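XRE family transcriptional regulator (Enterobacter cloacae subsp. cloacae, PDB 6B8W) probably acts as a DNA-binding transcription factor, of which this chain is the cupin domain that carries a manganese-binding site. Local coordinates at residues 56-61 / 76-81. Residues are numbered along the deposited sequence; the frame is centred on the assembly and turned at random.
Sequences GEWRTL and AYRNSS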
loop_
_atom_site.group_PDB
_atom_site.type_symbol
_atom_site.label_atom_id
_atom_site.label_comp_id
_atom_site.label_asym_id
_atom_site.label_seq_id
_atom_site.Cartn_x
_atom_site.Cartn_y
_atom_site.Cartn_z
ATOM N N GLY A 56 18.851 14.125 1.954
ATOM C CA GLY A 56 19.837 14.364 3.027
ATOM C C GLY A 56 19.272 14.698 4.411
ATOM O O GLY A 56 20.036 15.048 5.307
ATOM N N GLU A 57 17.954 14.580 4.601
ATOM C CA GLU A 57 17.322 14.921 5.898
ATOM C C GLU A 57 16.416 13.816 6.401
ATOM O O GLU A 57 15.626 13.242 5.626
ATOM C CB GLU A 57 16.474 16.195 5.783
ATOM C CG GLU A 57 17.218 17.438 5.320
ATOM C CD GLU A 57 18.225 17.969 6.332
ATOM O OE1 GLU A 57 18.076 17.724 7.555
ATOM O OE2 GLU A 57 19.158 18.668 5.902
ATOM N N TRP A 58 16.516 13.549 7.708
ATOM C CA TRP A 58 15.695 12.558 8.376
ATOM C C TRP A 58 14.327 13.102 8.778
ATOM O O TRP A 58 14.210 14.262 9.173
ATOM C CB TRP A 58 16.375 12.051 9.659
ATOM C CG TRP A 58 17.577 11.231 9.410
ATOM C CD1 TRP A 58 18.891 11.633 9.498
ATOM C CD2 TRP A 58 17.594 9.873 8.996
ATOM N NE1 TRP A 58 19.714 10.589 9.177
ATOM C CE2 TRP A 58 18.948 9.496 8.865
ATOM C CE3 TRP A 58 16.593 8.920 8.749
ATOM C CZ2 TRP A 58 19.334 8.202 8.490
ATOM C CZ3 TRP A 58 16.978 7.629 8.356
ATOM C CH2 TRP A 58 18.339 7.287 8.245
ATOM N N ARG A 59 13.316 12.247 8.695
ATOM C CA ARG A 59 11.958 12.557 9.177
ATOM C C ARG A 59 11.388 11.257 9.744
ATOM O O ARG A 59 11.785 10.175 9.324
ATOM C CB ARG A 59 11.031 13.074 8.072
ATOM C CG ARG A 59 10.534 11.987 7.110
ATOM C CD ARG A 59 9.674 12.567 5.994
ATOM N NE ARG A 59 10.482 13.272 4.997
ATOM C CZ ARG A 59 9.977 13.928 3.954
ATOM N NH1 ARG A 59 8.651 13.992 3.772
ATOM N NH2 ARG A 59 10.792 14.530 3.092
ATOM N N THR A 60 10.447 11.381 10.669
ATOM C CA THR A 60 9.775 10.237 11.269
ATOM C C THR A 60 8.370 10.123 10.683
ATOM O O THR A 60 7.669 11.124 10.543
ATOM C CB THR A 60 9.696 10.373 12.796
ATOM O OG1 THR A 60 11.022 10.530 13.311
ATOM C CG2 THR A 60 9.062 9.152 13.422
ATOM N N LEU A 61 8.016 8.911 10.283
ATOM C CA LEU A 61 6.690 8.588 9.737
ATOM C C LEU A 61 5.989 7.600 10.644
ATOM O O LEU A 61 6.591 6.613 11.079
ATOM C CB LEU A 61 6.840 7.981 8.365
ATOM C CG LEU A 61 7.404 8.900 7.282
ATOM C CD1 LEU A 61 7.673 8.082 6.036
ATOM C CD2 LEU A 61 6.462 10.047 6.959
ATOM N N ALA A 76 17.514 6.502 2.771
ATOM C CA ALA A 76 17.758 5.500 3.773
ATOM C C ALA A 76 16.546 5.276 4.635
ATOM O O ALA A 76 15.676 6.131 4.738
ATOM C CB ALA A 76 18.950 5.902 4.622
ATOM N N TYR A 77 16.507 4.104 5.248
ATOM C CA TYR A 77 15.410 3.697 6.076
ATOM C C TYR A 77 16.021 3.304 7.407
ATOM O O TYR A 77 16.972 2.549 7.429
ATOM C CB TYR A 77 14.715 2.464 5.465
ATOM C CG TYR A 77 14.399 2.546 3.976
ATOM C CD1 TYR A 77 15.365 2.259 3.029
ATOM C CD2 TYR A 77 13.120 2.826 3.522
ATOM C CE1 TYR A 77 15.086 2.303 1.668
ATOM C CE2 TYR A 77 12.824 2.858 2.157
ATOM C CZ TYR A 77 13.812 2.602 1.237
ATOM O OH TYR A 77 13.554 2.623 -0.130
ATOM N N ARG A 78 15.446 3.773 8.504
ATOM C CA ARG A 78 16.002 3.474 9.807
ATOM C C ARG A 78 14.910 3.272 10.841
ATOM O O ARG A 78 13.891 3.958 10.816
ATOM C CB ARG A 78 16.954 4.604 10.228
ATOM C CG ARG A 78 17.757 4.341 11.496
ATOM C CD ARG A 78 18.793 5.434 11.753
ATOM N NE ARG A 78 18.174 6.731 12.010
ATOM C CZ ARG A 78 18.828 7.882 12.180
ATOM N NH1 ARG A 78 20.157 7.941 12.121
ATOM N NH2 ARG A 78 18.145 8.992 12.447
ATOM N N ASN A 79 15.146 2.313 11.741
ATOM C CA ASN A 79 14.241 2.043 12.849
ATOM C C ASN A 79 14.946 2.408 14.137
ATOM O O ASN A 79 15.865 1.707 14.551
ATOM C CB ASN A 79 13.852 0.571 12.892
ATOM C CG ASN A 79 12.784 0.282 13.939
ATOM O OD1 ASN A 79 12.425 1.160 14.718
ATOM N ND2 ASN A 79 12.276 -0.949 13.961
ATOM N N SER A 80 14.546 3.525 14.740
ATOM C CA SER A 80 15.093 3.969 16.031
ATOM C C SER A 80 14.145 3.711 17.203
ATOM O O SER A 80 14.408 4.177 18.314
ATOM C CB SER A 80 15.494 5.431 15.984
ATOM O OG SER A 80 16.606 5.591 15.155
ATOM N N SER A 81 13.059 2.963 16.968
ATOM C CA SER A 81 12.132 2.590 18.030
ATOM C C SER A 81 12.602 1.252 18.623
ATOM O O SER A 81 13.573 0.652 18.145
ATOM C CB SER A 81 10.699 2.415 17.480
ATOM O OG SER A 81 10.600 1.212 16.721
#
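Over one face of the Trp58 indole lies the guanidinium of Arg78, turned almost exactly parallel to it, the two planes 6° apart. It is a clear example of how arginine can pair with an aromatic ring by stacking and cation-pi attraction together: Arg78 CZ stands 3.7 Å from the centroid of the Trp58 six-membered ring, close to the ring normal. Arg78 NH2 sits over the middle of the indole, 3.6 Å from Trp58 CD2, while NH1 lies above the benzo side near CZ2. The methyl of Ala76 meets the ring obliquely, CB 3.9 Å from Trp58 CH2.

The arginine chain is folded to suit. With CG anti to the backbone N (chi1 -172°), the chain leaves the strand extended and then bends at chi3 (64°), which brings the guanidinium back over the ring. Arg78 CB, placed by the strand itself, also rests against the six-membered ring, 3.6 Å from Trp58 CZ3.

In the cupin beta-sandwich, strands 57-61 and 75-78 belong to one antiparallel sheet but are not neighbours; strand 50-54 runs between them, and Trp58 reaches across it to Ala76 and Arg78, whose side chains share a face of the sheet. A salt bridge from Arg78 NE to Glu51 OE1 of that middle strand helps fix the guanidinium, while the indole covers a face. Tyr77, intervening in the sequence, points away from Trp58 into the sandwich, where it belongs to the manganese site with Glu41 and His75, although no metal is bound to this chain. Past the strand, Asn79 OD1 accepts from Ser81 N at 3.0 Å, closing an Asx turn, and also takes the Ser81 OG hydroxyl in its carbonyl plane.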